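Local coordinates for NIPSNAP domain protein (Burkholderia xenovorans, PDB 5K9F) that is of unknown function but belongs to the NipSnap family, probably with a dimeric alpha-beta barrel type of fold, and has a pocket that holds oxamic acid, at residues 11-16 with 60-65. Numbering follows the deposited sequence.
With OXM (oxamic acid), chain B.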
ATOM      1  N   VAL A  11     -17.060  17.937  -2.459  1.00 15.10           N
ATOM      2  CA  VAL A  11     -15.691  18.365  -2.194  1.00 14.19           C
ATOM      3  C   VAL A  11     -14.720  17.407  -2.866  1.00 16.66           C
ATOM      4  O   VAL A  11     -14.849  16.182  -2.742  1.00 16.78           O
ATOM      5  CB  VAL A  11     -15.429  18.472  -0.682  1.00 14.54           C
ATOM      6  CG1 VAL A  11     -13.983  18.770  -0.423  1.00 18.24           C
ATOM      7  CG2 VAL A  11     -16.295  19.582  -0.087  1.00 17.26           C
ATOM      8  N   GLU A  12     -13.760  17.957  -3.597  1.00 12.33           N
ATOM      9  CA  GLU A  12     -12.717  17.150  -4.213  1.00 11.58           C
ATOM     10  C   GLU A  12     -11.394  17.392  -3.504  1.00 17.24           C
ATOM     11  O   GLU A  12     -10.996  18.549  -3.313  1.00 13.51           O
ATOM     12  CB  GLU A  12     -12.577  17.476  -5.700  1.00 13.06           C
ATOM     13  CG  GLU A  12     -11.443  16.675  -6.334  1.00 13.17           C
ATOM     14  CD  GLU A  12     -11.240  16.988  -7.814  1.00 16.58           C
ATOM     15  OE1 GLU A  12     -11.842  17.967  -8.300  1.00 17.12           O
ATOM     16  OE2 GLU A  12     -10.466  16.257  -8.481  1.00 16.99           O
ATOM     17  N   GLN A  13     -10.712  16.311  -3.102  1.00 10.58           N
ATOM     18  CA  GLN A  13      -9.373  16.426  -2.520  1.00 10.91           C
ATOM     19  C   GLN A  13      -8.391  15.796  -3.496  1.00 13.35           C
ATOM     20  O   GLN A  13      -8.424  14.581  -3.719  1.00 13.16           O
ATOM     21  CB  GLN A  13      -9.263  15.764  -1.142  1.00 11.58           C
ATOM     22  CG  GLN A  13      -7.843  15.956  -0.578  1.00 13.96           C
ATOM     23  CD  GLN A  13      -7.695  15.591   0.888  1.00 23.36           C
ATOM     24  OE1 GLN A  13      -6.795  16.082   1.561  1.00 35.85           O
ATOM     25  NE2 GLN A  13      -8.546  14.706   1.374  1.00 26.50           N
ATOM     26  N   ARG A  14      -7.512  16.618  -4.069  1.00 10.35           N
ATOM     27  CA  ARG A  14      -6.533  16.162  -5.049  1.00 10.59           C
ATOM     28  C   ARG A  14      -5.155  16.154  -4.415  1.00 11.98           C
ATOM     29  O   ARG A  14      -4.807  17.061  -3.653  1.00 14.22           O
ATOM     30  CB  ARG A  14      -6.486  17.072  -6.275  1.00 15.50           C
ATOM     31  CG  ARG A  14      -7.727  17.095  -7.074  1.00 18.52           C
ATOM     32  CD  ARG A  14      -7.626  18.143  -8.162  1.00 21.19           C
ATOM     33  NE  ARG A  14      -6.745  17.794  -9.276  1.00 18.69           N
ATOM     34  CZ  ARG A  14      -7.079  16.970 -10.274  1.00 19.09           C
ATOM     35  NH1 ARG A  14      -8.263  16.360 -10.296  1.00 17.11           N
ATOM     36  NH2 ARG A  14      -6.231  16.757 -11.257  1.00 18.91           N
ATOM     37  N   THR A  15      -4.361  15.146  -4.745  1.00 10.26           N
ATOM     38  CA  THR A  15      -2.990  15.069  -4.258  1.00 11.70           C
ATOM     39  C   THR A  15      -2.063  14.927  -5.451  1.00 13.22           C
ATOM     40  O   THR A  15      -2.275  14.055  -6.297  1.00 12.99           O
ATOM     41  CB  THR A  15      -2.777  13.876  -3.308  1.00 10.87           C
ATOM     42  OG1 THR A  15      -3.618  13.984  -2.152  1.00 13.53           O
ATOM     43  CG2 THR A  15      -1.318  13.797  -2.835  1.00 12.96           C
ATOM     44  N   TYR A  16      -1.017  15.748  -5.496  1.00 11.32           N
ATOM     45  CA  TYR A  16       0.066  15.573  -6.452  1.00 12.44           C
ATOM     46  C   TYR A  16       1.330  15.216  -5.687  1.00 13.87           C
ATOM     47  O   TYR A  16       1.662  15.866  -4.689  1.00 14.94           O
ATOM     48  CB  TYR A  16       0.319  16.840  -7.271  1.00 10.56           C
ATOM     49  CG  TYR A  16      -0.845  17.344  -8.083  1.00 13.38           C
ATOM     50  CD1 TYR A  16      -0.825  18.624  -8.600  1.00 15.39           C
ATOM     51  CD2 TYR A  16      -1.941  16.535  -8.355  1.00 12.64           C
ATOM     52  CE1 TYR A  16      -1.875  19.111  -9.347  1.00 16.11           C
ATOM     53  CE2 TYR A  16      -3.008  17.019  -9.116  1.00 14.42           C
ATOM     54  CZ  TYR A  16      -2.956  18.302  -9.604  1.00 18.32           C
ATOM     55  OH  TYR A  16      -4.001  18.787 -10.354  1.00 21.21           O
ATOM     56  N   ILE A  60      -1.549  19.208  -1.788  1.00 13.31           N
ATOM     57  CA  ILE A  60      -2.889  18.706  -1.534  1.00 12.60           C
ATOM     58  C   ILE A  60      -3.850  19.869  -1.673  1.00 11.92           C
ATOM     59  O   ILE A  60      -3.653  20.915  -1.040  1.00 13.63           O
ATOM     60  CB  ILE A  60      -2.977  18.078  -0.133  1.00 11.87           C
ATOM     61  CG1 ILE A  60      -2.056  16.854  -0.061  1.00 13.24           C
ATOM     62  CG2 ILE A  60      -4.398  17.685   0.194  1.00 14.66           C
ATOM     63  CD1 ILE A  60      -1.895  16.354   1.360  1.00 21.59           C
ATOM     64  N   GLN A  61      -4.878  19.706  -2.514  1.00 11.68           N
ATOM     65  CA  GLN A  61      -5.823  20.794  -2.714  1.00 13.68           C
ATOM     66  C   GLN A  61      -7.249  20.308  -2.519  1.00 14.34           C
ATOM     67  O   GLN A  61      -7.593  19.186  -2.884  1.00 14.62           O
ATOM     68  CB  GLN A  61      -5.669  21.437  -4.103  1.00 17.63           C
ATOM     69  CG  GLN A  61      -5.652  20.489  -5.258  1.00 23.19           C
ATOM     70  CD  GLN A  61      -5.087  21.135  -6.502  1.00 18.21           C
ATOM     71  OE1 GLN A  61      -5.814  21.748  -7.273  1.00 24.09           O
ATOM     72  NE2 GLN A  61      -3.776  21.009  -6.696  1.00 22.18           N
ATOM     73  N   LEU A  62      -8.074  21.159  -1.923  1.00 11.26           N
ATOM     74  CA  LEU A  62      -9.488  20.872  -1.750  0.64 11.83           C
ATOM     75  C   LEU A  62     -10.296  21.929  -2.482  1.00 13.99           C
ATOM     76  O   LEU A  62     -10.060  23.126  -2.312  1.00 13.73           O
ATOM     77  CB  LEU A  62      -9.885  20.831  -0.272  0.64 14.06           C
ATOM     78  CG  LEU A  62      -9.409  19.568   0.455  0.64 13.19           C
ATOM     79  CD1 LEU A  62      -7.984  19.724   0.959  0.64 17.47           C
ATOM     80  CD2 LEU A  62     -10.356  19.227   1.592  0.64 15.87           C
ATOM     81  N   TRP A  63     -11.243  21.470  -3.297  1.00 11.94           N
ATOM     82  CA  TRP A  63     -12.129  22.332  -4.078  1.00 11.36           C
ATOM     83  C   TRP A  63     -13.575  21.969  -3.787  1.00 13.29           C
ATOM     84  O   TRP A  63     -13.909  20.789  -3.659  1.00 15.75           O
ATOM     85  CB  TRP A  63     -11.876  22.165  -5.586  1.00 14.72           C
ATOM     86  CG  TRP A  63     -10.513  22.586  -6.026  1.00 14.50           C
ATOM     87  CD1 TRP A  63      -9.404  21.798  -6.123  1.00 16.88           C
ATOM     88  CD2 TRP A  63     -10.112  23.901  -6.423  1.00 15.28           C
ATOM     89  NE1 TRP A  63      -8.331  22.547  -6.568  1.00 18.54           N
ATOM     90  CE2 TRP A  63      -8.742  23.840  -6.746  1.00 15.75           C
ATOM     91  CE3 TRP A  63     -10.777  25.131  -6.523  1.00 17.89           C
ATOM     92  CZ2 TRP A  63      -8.029  24.960  -7.180  1.00 20.30           C
ATOM     93  CZ3 TRP A  63     -10.071  26.235  -6.956  1.00 20.99           C
ATOM     94  CH2 TRP A  63      -8.707  26.141  -7.269  1.00 23.76           C
ATOM     95  N   GLY A  64     -14.435  22.983  -3.688  1.00 14.15           N
ATOM     96  CA  GLY A  64     -15.855  22.781  -3.452  1.00 14.71           C
ATOM     97  C   GLY A  64     -16.667  23.075  -4.707  1.00 16.92           C
ATOM     98  O   GLY A  64     -16.473  24.106  -5.352  1.00 20.29           O
ATOM     99  N   PHE A  65     -17.590  22.162  -5.025  1.00 15.47           N
ATOM    100  CA  PHE A  65     -18.435  22.286  -6.208  1.00 14.59           C
ATOM    101  C   PHE A  65     -19.903  22.149  -5.837  1.00 16.10           C
ATOM    102  O   PHE A  65     -20.261  21.399  -4.924  1.00 18.34           O
ATOM    103  CB  PHE A  65     -18.079  21.230  -7.253  1.00 15.17           C
ATOM    104  CG  PHE A  65     -16.679  21.347  -7.769  1.00 14.44           C
ATOM    105  CD1 PHE A  65     -16.364  22.282  -8.740  1.00 18.08           C
ATOM    106  CD2 PHE A  65     -15.678  20.502  -7.301  1.00 14.41           C
ATOM    107  CE1 PHE A  65     -15.066  22.389  -9.239  1.00 15.43           C
ATOM    108  CE2 PHE A  65     -14.378  20.611  -7.780  1.00 17.06           C
ATOM    109  CZ  PHE A  65     -14.071  21.547  -8.753  1.00 14.75           C
TER
HETATM  110  C1  OXM B 201      -2.269  21.633 -11.756  1.00 26.20           C
HETATM  111  N1  OXM B 201      -3.457  21.093 -11.507  1.00 17.97           N
HETATM  112  O1  OXM B 201      -1.810  22.604 -11.114  1.00 30.18           O
HETATM  113  C2  OXM B 201      -1.409  21.076 -12.816  1.00 24.18           C
HETATM  114  O2  OXM B 201      -0.261  21.563 -12.948  1.00 36.66           O
HETATM  115  O3  OXM B 201      -1.818  20.142 -13.545  1.00 36.44           O
HETATM  116  O   HOH W   1      -2.792  18.591  -5.648  1.00 22.72           O
HETATM  117  O   HOH W   2      -5.562  20.970  -9.623  1.00 28.48           O
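Val-11 faces Gly-64 in a non-hydrogen-bonded pair on the sheet face where a second subunit packs, and its CG1 methyl lies 3.8 Å from Trp-63 O. Glu-12 pairs with Trp-63 through two backbone hydrogen bonds, the straighter from Glu-12 N to Trp-63 O (2.8 Å, 169°). Its extended side chain, on the helix-covered face, carries OE1 past Phe-65 CE2; Arg-71 binds OE1, and Thr-100 and Arg-14 share OE2, which suits a buried carboxylate. Gln-13 returns to the subunit face and lies alongside Leu-62, its CB and CG against Leu-62 CG and its OE1 3.2 Å from Ile-60 CG2. Its NE2 donates to OE1 of Gln-13 of the second subunit. Arg-14 forms the second hydrogen-bonded pair, with Gln-61, and the two side chains run side by side, Arg-14 CB 3.7 Å from Gln-61 CG. A bend at chi3 (73°) turns the guanidinium so that NE and NH2 both grip Tyr-16 OH, the oxygen close to the guanidinium plane, while NH1 bridges to Glu-12 OE2 at 2.9 Å. Thr-15 lies alongside Ile-60, OG1 and CG2 both near CG1; such beta-branched residues suit extended strands. Tyr-16 brings its hydroxyl to 2.6 Å from N1 of oxamic acid, which sits at the ring edge. A water joins this hydroxyl, N1 and Gln-61 OE1; Trp-63 NE1 reaches the same OE1 on a lone pair, 2.7 Å away, fixing the amide's rotation so that NE2 faces another water, which lies over the tyrosine ring. Arg-14 thus probably orients the Tyr-16 hydroxyl, and Trp-63 the Gln-61 amide. This central antiparallel pair, with helices on one face and a partner subunit on the other, is consistent with the ferredoxin-like dimeric alpha-beta barrel fold; here the oxamic acid pocket lies between sheet and helices.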